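Side-chain contacts in CG4930 (Drosophila melanogaster, PDB 3ISM), which inhibits the nuclease EndoG by binding it directly, and probably acts as a ribonuclease inhibitor: residues W312-K315 against M316-E320; K281-A284 against G285-P289; I70-L73 against L74-A78; W110-K113 against L114-E117. The protein carries 1 engineered substitution. One frame throughout, in Å; residues are numbered along the deposited sequence.

In the fold
All four contacts are local, joining side chains about one helical turn apart, in two helical regions on opposite sides of the chain's centre. Contacts 3 and 4 sit on helices 52-75 and 104-120 of the Ku C-terminal-like domain and touch, Trp71 and Phe75 packing on Leu114 and Glu117. Contacts 1 and 2 are linked by a hydrogen bond from Lys281 NZ to Glu320 O. All four are partly buried; 1, 3 and 4 pair buried apolar residues with exposed charged ones. Contacts 1, 2 and 3 lie at helix ends; contact 4 is uninterrupted helix. Aromatic packing leads contacts 1 and 3; contact 2 is mainly backbone bonding and faces the nuclease; contact 4 sets apolar packing beside an arginine–aspartate pair.

Contact 1 (W312-K315 against M316-E320); sequences WRDK and MVKME
The Trp312 indole is met from two directions by consecutive residues one turn further on. Val317 CG2 lies over one face in a CH-pi contact, 3.5 Å from Trp312 CE2. Met316 approaches at the border of the six-membered ring, its SD in the ring plane and 3.7 Å from Trp312 CE3, which makes this a Met-aromatic contact at the edge. With CG anti to the backbone N (chi1 174°), the indole is carried to where Val317 CG2 sits over it and Met316 borders it. Round the helix, Lys315 and Met319 run side by side, Lys315 CD being 4.0 Å from Met319 SD, while the Lys315 amine is bonded to Asn271. Lys318 bends at its third torsion and brings NZ to 3.6 Å from Asp314 CB; its distance of 4.1 Å from Asp314 OD1 is beyond a salt bridge, so any attraction there is probably loose.

The backbone that sets these spacings is wider than a regular alpha helix. Val317 N bonds to Trp312 O at 2.8 Å and Lys318 N to Arg313 O at 3.0 Å, both five residues apart, whereas Met319 N returns to Lys315 O. Further out, Phe342 and helix 290-305 pack on Trp312, whose NE1 is bonded to Lys345 O, and Glu320 forms a salt bridge with Arg327. Glu320, with positive phi, also bonds through its N to Val317 O, and the next amide reaches Met316 O: a pi-type last turn of helix 309-317 closed by a Schellman motif.

Contact 2 (K281-A284 against G285-P289); sequences KGDA and GFYGP
Asp283 O takes two backbone amides, from Tyr287 and Phe286, in the last turn of helix 267-287, whose C-terminal end is marked by Gly288 with positive phi. Of these two bonds, the one from Tyr287 N is the straighter, at 3.0 Å and in the carbonyl plane; Phe286 N comes to Asp283 O from above that plane. Gly285 N to Lys281 O and Gly288 N to Ala284 O, both 2.9 Å, complete the set. At its backbone angles any side chain at Gly288 would collide with the carbonyl oxygen of Tyr287.

Among the side chains, Asp283 and Tyr287 run alongside each other in the same direction, OD1 of Asp283 lying 4.0 Å from CE1 of Tyr287, with carboxylate and ring turned 47° apart. Tyr287 CD1 comes closer to the backbone, 3.0 Å from Asp283 O. Asp283 OD2 is bonded to Tyr222 OH. The Tyr287 ring also receives Phe286 CD1 over the centre of one face. With an alanine in place of Tyr287, Phe286 would probably lose the ring face its CD1 rests on, and the Asp283 carboxylate the ring beside it.

For polar links outward, Lys281, fully extended, carries NZ to Glu320 O and Gly322 O. Phe286 faces the CG8862 chain, where Arg99 of that chain forms a cation-pi contact with its ring and a hydrogen bond to its carbonyl, placing this helix end in the inhibitor–nuclease interface.

Van der Waals contact closes the turn: the Pro289 ring rests against the Ala284 carbonyl, its CB 3.5 Å and its CD 3.6 Å from Ala284 O.

Contact 3 (I70-L73 against L74-A78); sequences IWRL and LFDEA
Leu74 lies alongside Ile70, one turn back, and points the same way; its CD1 meets Ile70 CG2 at 3.8 Å. Its amide bonds to Ile70 O, and Leu91, Leu92 and Ala88 of helix 81-102 adjoin this apolar pair.

Phe75 follows on another side of the helix. Its ring sends the CD2–CE2 edge against the face of the Trp71 indole, CD2 being 3.5 Å from Trp71 NE1 and CE2 3.7 Å from Trp71 CD2. The planes stand at 64°, giving a T-shaped (edge-to-face) pair between residues four apart at the end of helix 52-75. Phe75 CG is anti to the carbonyl carbon (chi1 -51°) while Trp71 CG is anti to the backbone N, which lets the two rings converge. Leu114 and Glu117 of helix 104-120 pack on both rings, tying this helix end to its neighbour in the helical domain.

Asp76 bonds through its N to Arg72 O at 2.9 Å and lays its carboxylate along the arginine's aliphatic part, OD2 being 3.5 Å from Arg72 CB. The charged ends do not pair: Arg72 NH1 and Asp76 OD2 remain 4.3 Å apart, and Arg72 NE turns instead to Asp68, in a long, weak ion pair.

At Glu77 phi turns positive and the chain leaves the helix. Beyond it, a water 2.8 Å from Leu73 O also approaches Ala78 O and can link the two carbonyls, though other acceptors compete for its protons.

Contact 4 (W110-K113 against L114-E117); sequences WIVK and LRDE
Trp110 O, Ile111 O, Val112 O and Lys113 O each accept the amide four residues on, from Leu114, Arg115, Asp116 and Glu117 in turn. The four bonds are all within 2.9–3.0 Å, from Leu114 N to Trp110 O at the short end. The Arg115 N to Ile111 O bond is the straightest, at 167°. Such an even ladder marks regular alpha helix through the middle of helix 104-120.

On the buried side, Leu114 CD2 touches two residues of the preceding turn, 3.7 Å from Ile111 CD1 and 3.9 Å from Trp110 CH2. Leu114 CG is anti to its backbone N (chi1 -177°), which swings the branch back toward them. In this Ku C-terminal-like helical domain, Leu92 of helix 81-102 touches both Trp110 and Ile111, and Arg67 of helix 52-75 also meets the indole.

A charged pair forms at Arg115, which grips Asp116 side-on through NE and NH2, both to OD1, at 2.8 and 2.9 Å, near the guanidinium plane. Val112 CG1 lies 3.7 Å from Arg115 NH2, while NH1 reaches Phe157 O. With a leucine in place of Arg115, Asp116 would probably be left without its charged partner, and Phe157 O would lose a donor. Asp116 OD1 also sits 3.1 Å from Val112 O, two acceptors whose closeness the guanidinium charge probably eases.

Contact 1 (W312-K315 against M316-E320)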
loop_
_atom_site.group_PDB
_atom_site.type_symbol
_atom_site.label_atom_id
_atom_site.label_comp_id
_atom_site.label_asym_id
_atom_site.label_seq_id
_atom_site.Cartn_x
_atom_site.Cartn_y
_atom_site.Cartn_z
ATOM N N TRP C 312 13.114 31.473 -39.699
ATOM C CA TRP C 312 13.655 30.114 -39.709
ATOM C C TRP C 312 14.814 29.946 -38.719
ATOM O O TRP C 312 14.750 29.099 -37.824
ATOM C CB TRP C 312 14.065 29.686 -41.129
ATOM C CG TRP C 312 14.763 28.335 -41.218
ATOM C CD1 TRP C 312 16.008 28.085 -41.741
ATOM C CD2 TRP C 312 14.259 27.062 -40.771
ATOM N NE1 TRP C 312 16.301 26.742 -41.654
ATOM C CE2 TRP C 312 15.246 26.093 -41.063
ATOM C CE3 TRP C 312 13.067 26.646 -40.158
ATOM C CZ2 TRP C 312 15.077 24.735 -40.755
ATOM C CZ3 TRP C 312 12.909 25.297 -39.852
ATOM C CH2 TRP C 312 13.909 24.362 -40.150
ATOM N N ARG C 313 15.841 30.783 -38.864
ATOM C CA ARG C 313 17.067 30.659 -38.072
ATOM C C ARG C 313 16.918 30.997 -36.585
ATOM O O ARG C 313 17.352 30.222 -35.740
ATOM C CB ARG C 313 18.188 31.503 -38.682
ATOM C CG ARG C 313 18.576 31.111 -40.099
ATOM C CD ARG C 313 19.897 31.737 -40.478
ATOM N NE ARG C 313 19.911 33.178 -40.235
ATOM C CZ ARG C 313 19.550 34.103 -41.122
ATOM N NH1 ARG C 313 19.130 33.756 -42.335
ATOM N NH2 ARG C 313 19.606 35.385 -40.793
ATOM N N ASP C 314 16.303 32.139 -36.277
ATOM C CA ASP C 314 16.245 32.669 -34.907
ATOM C C ASP C 314 15.073 32.128 -34.101
ATOM O O ASP C 314 15.073 32.188 -32.864
ATOM C CB ASP C 314 16.169 34.199 -34.909
ATOM C CG ASP C 314 17.264 34.845 -35.740
ATOM O OD1 ASP C 314 18.303 34.195 -35.984
ATOM O OD2 ASP C 314 17.076 36.010 -36.151
ATOM N N LYS C 315 14.066 31.618 -34.796
ATOM C CA LYS C 315 12.889 31.090 -34.115
ATOM C C LYS C 315 12.774 29.572 -34.243
ATOM O O LYS C 315 12.902 28.863 -33.249
ATOM C CB LYS C 315 11.605 31.801 -34.584
ATOM C CG LYS C 315 11.694 33.338 -34.579
ATOM C CD LYS C 315 12.007 33.890 -33.189
ATOM C CE LYS C 315 12.124 35.405 -33.205
ATOM N NZ LYS C 315 12.237 35.952 -31.817
ATOM N N MET C 316 12.555 29.078 -35.459
ATOM C CA MET C 316 12.308 27.648 -35.667
ATOM C C MET C 316 13.512 26.741 -35.368
ATOM O O MET C 316 13.350 25.648 -34.776
ATOM C CB MET C 316 11.796 27.396 -37.076
ATOM C CG MET C 316 10.492 28.096 -37.388
ATOM S SD MET C 316 9.653 27.358 -38.795
ATOM C CE MET C 316 9.044 25.842 -38.043
ATOM N N VAL C 317 14.704 27.203 -35.767
ATOM C CA VAL C 317 15.954 26.500 -35.475
ATOM C C VAL C 317 16.426 26.774 -34.041
ATOM O O VAL C 317 16.539 25.843 -33.238
ATOM C CB VAL C 317 17.081 26.866 -36.478
ATOM C CG1 VAL C 317 18.428 26.273 -36.038
ATOM C CG2 VAL C 317 16.726 26.395 -37.882
ATOM N N LYS C 318 16.674 28.048 -33.731
ATOM C CA LYS C 318 17.272 28.462 -32.458
ATOM C C LYS C 318 16.477 28.006 -31.237
ATOM O O LYS C 318 17.055 27.510 -30.268
ATOM C CB LYS C 318 17.474 29.982 -32.427
ATOM C CG LYS C 318 18.070 30.523 -31.124
ATOM C CD LYS C 318 18.673 31.921 -31.327
ATOM C CE LYS C 318 17.611 33.023 -31.359
ATOM N NZ LYS C 318 18.162 34.316 -31.866
ATOM N N MET C 319 15.154 28.146 -31.301
ATOM C CA MET C 319 14.292 27.759 -30.186
ATOM C C MET C 319 13.764 26.330 -30.273
ATOM O O MET C 319 12.864 25.950 -29.507
ATOM C CB MET C 319 13.145 28.743 -30.045
ATOM C CG MET C 319 13.605 30.172 -29.914
ATOM S SD MET C 319 12.205 31.271 -30.117
ATOM C CE MET C 319 12.804 32.726 -29.236
ATOM N N GLU C 320 14.324 25.549 -31.202
ATOM C CA GLU C 320 14.013 24.122 -31.348
ATOM C C GLU C 320 12.504 23.876 -31.518
ATOM O O GLU C 320 11.890 23.135 -30.752
ATOM C CB GLU C 320 14.574 23.349 -30.147
ATOM C CG GLU C 320 14.826 21.858 -30.371
ATOM C CD GLU C 320 15.259 21.148 -29.092
ATOM O OE1 GLU C 320 16.216 21.628 -28.430
ATOM O OE2 GLU C 320 14.640 20.106 -28.755
#

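Contact 2 (K281-A284 against G285-P289)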
loop_
_atom_site.group_PDB
_atom_site.type_symbol
_atom_site.label_atom_id
_atom_site.label_comp_id
_atom_site.label_asym_id
_atom_site.label_seq_id
_atom_site.Cartn_x
_atom_site.Cartn_y
_atom_site.Cartn_z
ATOM N N LYS C 281 3.526 24.050 -29.144
ATOM C CA LYS C 281 4.379 22.852 -29.174
ATOM C C LYS C 281 4.431 22.147 -27.808
ATOM O O LYS C 281 4.252 20.927 -27.728
ATOM C CB LYS C 281 5.804 23.142 -29.698
ATOM C CG LYS C 281 6.685 21.882 -29.725
ATOM C CD LYS C 281 8.104 22.103 -30.210
ATOM C CE LYS C 281 8.952 20.873 -29.902
ATOM N NZ LYS C 281 10.246 20.866 -30.652
ATOM N N GLY C 282 4.653 22.921 -26.744
ATOM C CA GLY C 282 4.698 22.371 -25.392
ATOM C C GLY C 282 3.456 21.581 -25.020
ATOM O O GLY C 282 3.553 20.465 -24.491
ATOM N N ASP C 283 2.284 22.155 -25.299
ATOM C CA ASP C 283 1.010 21.480 -25.028
ATOM C C ASP C 283 0.806 20.264 -25.922
ATOM O O ASP C 283 0.286 19.243 -25.462
ATOM C CB ASP C 283 -0.169 22.446 -25.177
ATOM C CG ASP C 283 -0.368 23.314 -23.953
ATOM O OD1 ASP C 283 -0.275 22.782 -22.819
ATOM O OD2 ASP C 283 -0.627 24.524 -24.125
ATOM N N ALA C 284 1.222 20.380 -27.189
ATOM C CA ALA C 284 1.151 19.279 -28.149
ATOM C C ALA C 284 1.980 18.080 -27.691
ATOM O O ALA C 284 1.563 16.941 -27.859
ATOM C CB ALA C 284 1.612 19.735 -29.537
ATOM N N GLY C 285 3.149 18.346 -27.111
ATOM C CA GLY C 285 4.021 17.293 -26.584
ATOM C C GLY C 285 3.410 16.466 -25.457
ATOM O O GLY C 285 3.872 15.362 -25.183
ATOM N N PHE C 286 2.375 17.000 -24.805
ATOM C CA PHE C 286 1.645 16.253 -23.782
ATOM C C PHE C 286 0.379 15.619 -24.335
ATOM O O PHE C 286 0.088 14.464 -24.047
ATOM C CB PHE C 286 1.297 17.123 -22.571
ATOM C CG PHE C 286 0.585 16.362 -21.471
ATOM C CD1 PHE C 286 -0.809 16.402 -21.355
ATOM C CD2 PHE C 286 1.306 15.576 -20.579
ATOM C CE1 PHE C 286 -1.460 15.687 -20.367
ATOM C CE2 PHE C 286 0.653 14.857 -19.577
ATOM C CZ PHE C 286 -0.727 14.912 -19.477
ATOM N N TYR C 287 -0.375 16.377 -25.124
ATOM C CA TYR C 287 -1.675 15.899 -25.607
ATOM C C TYR C 287 -1.598 14.995 -26.833
ATOM O O TYR C 287 -2.582 14.360 -27.197
ATOM C CB TYR C 287 -2.620 17.069 -25.864
ATOM C CG TYR C 287 -3.005 17.789 -24.600
ATOM C CD1 TYR C 287 -2.491 19.044 -24.313
ATOM C CD2 TYR C 287 -3.869 17.204 -23.680
ATOM C CE1 TYR C 287 -2.822 19.705 -23.153
ATOM C CE2 TYR C 287 -4.218 17.861 -22.519
ATOM C CZ TYR C 287 -3.690 19.115 -22.263
ATOM O OH TYR C 287 -4.026 19.787 -21.114
ATOM N N GLY C 288 -0.426 14.933 -27.460
ATOM C CA GLY C 288 -0.249 14.117 -28.648
ATOM C C GLY C 288 0.258 14.955 -29.796
ATOM O O GLY C 288 -0.522 15.667 -30.434
ATOM N N PRO C 289 1.569 14.863 -30.075
ATOM C CA PRO C 289 2.227 15.763 -31.004
ATOM C C PRO C 289 2.192 15.296 -32.467
ATOM O O PRO C 289 2.901 15.856 -33.295
ATOM C CB PRO C 289 3.663 15.794 -30.478
ATOM C CG PRO C 289 3.877 14.426 -29.869
ATOM C CD PRO C 289 2.509 13.868 -29.517
#

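Contact 3 (I70-L73 against L74-A78)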
loop_
_atom_site.group_PDB
_atom_site.type_symbol
_atom_site.label_atom_id
_atom_site.label_comp_id
_atom_site.label_asym_id
_atom_site.label_seq_id
_atom_site.Cartn_x
_atom_site.Cartn_y
_atom_site.Cartn_z
ATOM N N ILE C 70 11.614 -13.050 42.586
ATOM C CA ILE C 70 10.973 -11.894 43.209
ATOM C C ILE C 70 10.462 -12.264 44.610
ATOM O O ILE C 70 10.633 -11.504 45.571
ATOM C CB ILE C 70 9.811 -11.367 42.361
ATOM C CG1 ILE C 70 10.333 -10.652 41.107
ATOM C CG2 ILE C 70 8.948 -10.390 43.184
ATOM C CD1 ILE C 70 9.327 -10.574 39.940
ATOM N N TRP C 71 9.851 -13.443 44.709
ATOM C CA TRP C 71 9.303 -13.935 45.963
ATOM C C TRP C 71 10.417 -14.137 46.988
ATOM O O TRP C 71 10.295 -13.722 48.142
ATOM C CB TRP C 71 8.536 -15.248 45.735
ATOM C CG TRP C 71 7.665 -15.635 46.891
ATOM C CD1 TRP C 71 8.052 -16.299 48.027
ATOM C CD2 TRP C 71 6.254 -15.403 47.024
ATOM N NE1 TRP C 71 6.974 -16.480 48.857
ATOM C CE2 TRP C 71 5.858 -15.943 48.267
ATOM C CE3 TRP C 71 5.288 -14.794 46.211
ATOM C CZ2 TRP C 71 4.534 -15.897 48.720
ATOM C CZ3 TRP C 71 3.971 -14.741 46.665
ATOM C CH2 TRP C 71 3.608 -15.293 47.905
ATOM N N ARG C 72 11.507 -14.759 46.557
ATOM C CA ARG C 72 12.667 -14.927 47.421
ATOM C C ARG C 72 13.330 -13.608 47.836
ATOM O O ARG C 72 13.680 -13.436 48.998
ATOM C CB ARG C 72 13.670 -15.896 46.787
ATOM C CG ARG C 72 13.115 -17.316 46.736
ATOM C CD ARG C 72 14.158 -18.370 46.400
ATOM N NE ARG C 72 14.625 -18.283 45.020
ATOM C CZ ARG C 72 15.907 -18.173 44.682
ATOM N NH1 ARG C 72 16.839 -18.142 45.631
ATOM N NH2 ARG C 72 16.259 -18.114 43.400
ATOM N N LEU C 73 13.461 -12.664 46.904
ATOM C CA LEU C 73 14.098 -11.382 47.226
ATOM C C LEU C 73 13.318 -10.628 48.297
ATOM O O LEU C 73 13.903 -9.954 49.133
ATOM C CB LEU C 73 14.263 -10.510 45.979
ATOM C CG LEU C 73 15.357 -10.990 45.016
ATOM C CD1 LEU C 73 15.138 -10.398 43.646
ATOM C CD2 LEU C 73 16.756 -10.675 45.534
ATOM N N LEU C 74 11.998 -10.783 48.267
ATOM C CA LEU C 74 11.107 -10.094 49.191
ATOM C C LEU C 74 10.961 -10.784 50.547
ATOM O O LEU C 74 10.869 -10.101 51.561
ATOM C CB LEU C 74 9.728 -9.910 48.553
ATOM C CG LEU C 74 9.635 -8.889 47.420
ATOM C CD1 LEU C 74 8.286 -8.974 46.690
ATOM C CD2 LEU C 74 9.879 -7.481 47.940
ATOM N N PHE C 75 10.968 -12.121 50.570
ATOM C CA PHE C 75 10.575 -12.859 51.775
ATOM C C PHE C 75 11.618 -13.788 52.408
ATOM O O PHE C 75 11.440 -14.200 53.553
ATOM C CB PHE C 75 9.272 -13.650 51.524
ATOM C CG PHE C 75 8.156 -12.817 50.935
ATOM C CD1 PHE C 75 7.656 -11.716 51.619
ATOM C CD2 PHE C 75 7.610 -13.136 49.701
ATOM C CE1 PHE C 75 6.633 -10.947 51.078
ATOM C CE2 PHE C 75 6.593 -12.364 49.146
ATOM C CZ PHE C 75 6.106 -11.275 49.839
ATOM N N ASP C 76 12.679 -14.127 51.673
ATOM C CA ASP C 76 13.716 -15.060 52.153
ATOM C C ASP C 76 14.412 -14.695 53.456
ATOM O O ASP C 76 14.919 -15.586 54.135
ATOM C CB ASP C 76 14.802 -15.294 51.092
ATOM C CG ASP C 76 14.635 -16.621 50.359
ATOM O OD1 ASP C 76 13.617 -17.312 50.598
ATOM O OD2 ASP C 76 15.531 -16.980 49.547
ATOM N N GLU C 77 14.461 -13.406 53.794
ATOM C CA GLU C 77 15.184 -12.937 54.998
ATOM C C GLU C 77 16.714 -13.089 54.938
ATOM O O GLU C 77 17.396 -12.932 55.942
ATOM C CB GLU C 77 14.625 -13.562 56.293
ATOM C CG GLU C 77 13.103 -13.413 56.445
ATOM C CD GLU C 77 12.593 -13.621 57.868
ATOM O OE1 GLU C 77 13.189 -14.406 58.637
ATOM O OE2 GLU C 77 11.565 -12.998 58.203
ATOM N N ALA C 78 17.243 -13.401 53.759
ATOM C CA ALA C 78 18.678 -13.323 53.493
ATOM C C ALA C 78 18.987 -11.906 53.015
ATOM O O ALA C 78 18.091 -11.215 52.517
ATOM C CB ALA C 78 19.066 -14.332 52.412
HETATM O O HOH W 1 15.987 -11.494 50.303
#

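Contact 4 (W110-K113 against L114-E117)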
loop_
_atom_site.group_PDB
_atom_site.type_symbol
_atom_site.label_atom_id
_atom_site.label_comp_id
_atom_site.label_asym_id
_atom_site.label_seq_id
_atom_site.Cartn_x
_atom_site.Cartn_y
_atom_site.Cartn_z
ATOM N N TRP C 110 -0.936 -14.259 40.030
ATOM C CA TRP C 110 0.181 -14.336 40.965
ATOM C C TRP C 110 0.362 -13.045 41.773
ATOM O O TRP C 110 0.727 -13.077 42.950
ATOM C CB TRP C 110 1.460 -14.691 40.213
ATOM C CG TRP C 110 2.710 -14.605 41.048
ATOM C CD1 TRP C 110 3.168 -15.530 41.949
ATOM C CD2 TRP C 110 3.674 -13.547 41.033
ATOM N NE1 TRP C 110 4.349 -15.102 42.505
ATOM C CE2 TRP C 110 4.685 -13.891 41.956
ATOM C CE3 TRP C 110 3.778 -12.336 40.330
ATOM C CZ2 TRP C 110 5.781 -13.073 42.195
ATOM C CZ3 TRP C 110 4.881 -11.522 40.568
ATOM C CH2 TRP C 110 5.863 -11.895 41.493
ATOM N N ILE C 111 0.096 -11.911 41.139
ATOM C CA ILE C 111 0.290 -10.632 41.801
ATOM C C ILE C 111 -0.664 -10.451 42.997
ATOM O O ILE C 111 -0.333 -9.760 43.934
ATOM C CB ILE C 111 0.236 -9.446 40.789
ATOM C CG1 ILE C 111 0.973 -8.224 41.349
ATOM C CG2 ILE C 111 -1.206 -9.132 40.345
ATOM C CD1 ILE C 111 2.474 -8.414 41.460
ATOM N N VAL C 112 -1.824 -11.106 42.961
ATOM C CA VAL C 112 -2.773 -11.105 44.083
ATOM C C VAL C 112 -2.202 -11.856 45.300
ATOM O O VAL C 112 -2.288 -11.382 46.444
ATOM C CB VAL C 112 -4.131 -11.740 43.661
ATOM C CG1 VAL C 112 -5.014 -12.004 44.860
ATOM C CG2 VAL C 112 -4.842 -10.853 42.641
ATOM N N LYS C 113 -1.625 -13.028 45.051
ATOM C CA LYS C 113 -0.947 -13.776 46.114
ATOM C C LYS C 113 0.248 -13.008 46.667
ATOM O O LYS C 113 0.477 -13.012 47.876
ATOM C CB LYS C 113 -0.501 -15.153 45.624
ATOM C CG LYS C 113 -1.640 -16.085 45.213
ATOM C CD LYS C 113 -1.131 -17.146 44.230
ATOM C CE LYS C 113 -2.239 -18.154 43.856
ATOM N NZ LYS C 113 -1.857 -19.078 42.713
ATOM N N LEU C 114 1.011 -12.357 45.783
ATOM C CA LEU C 114 2.146 -11.540 46.213
ATOM C C LEU C 114 1.685 -10.411 47.128
ATOM O O LEU C 114 2.251 -10.219 48.196
ATOM C CB LEU C 114 2.942 -10.995 45.022
ATOM C CG LEU C 114 4.198 -10.190 45.400
ATOM C CD1 LEU C 114 5.316 -11.118 45.877
ATOM C CD2 LEU C 114 4.699 -9.344 44.268
ATOM N N ARG C 115 0.656 -9.674 46.718
ATOM C CA ARG C 115 0.085 -8.625 47.568
ATOM C C ARG C 115 -0.321 -9.191 48.922
ATOM O O ARG C 115 -0.025 -8.612 49.963
ATOM C CB ARG C 115 -1.148 -7.993 46.913
ATOM C CG ARG C 115 -1.919 -7.025 47.827
ATOM C CD ARG C 115 -3.367 -6.835 47.385
ATOM N NE ARG C 115 -4.158 -8.052 47.550
ATOM C CZ ARG C 115 -5.399 -8.213 47.092
ATOM N NH1 ARG C 115 -6.004 -7.240 46.427
ATOM N NH2 ARG C 115 -6.033 -9.362 47.281
ATOM N N ASP C 116 -1.011 -10.327 48.904
ATOM C CA ASP C 116 -1.547 -10.887 50.129
ATOM C C ASP C 116 -0.436 -11.240 51.107
ATOM O O ASP C 116 -0.606 -11.046 52.314
ATOM C CB ASP C 116 -2.463 -12.074 49.838
ATOM C CG ASP C 116 -3.772 -11.646 49.175
ATOM O OD1 ASP C 116 -3.959 -10.435 48.927
ATOM O OD2 ASP C 116 -4.610 -12.515 48.886
ATOM N N GLU C 117 0.700 -11.703 50.568
ATOM C CA GLU C 117 1.891 -11.996 51.362
ATOM C C GLU C 117 2.570 -10.718 51.862
ATOM O O GLU C 117 3.052 -10.653 52.999
ATOM C CB GLU C 117 2.882 -12.845 50.559
ATOM C CG GLU C 117 3.967 -13.532 51.418
ATOM C CD GLU C 117 3.443 -14.631 52.355
ATOM O OE1 GLU C 117 2.348 -15.184 52.138
ATOM O OE2 GLU C 117 4.149 -14.960 53.321
#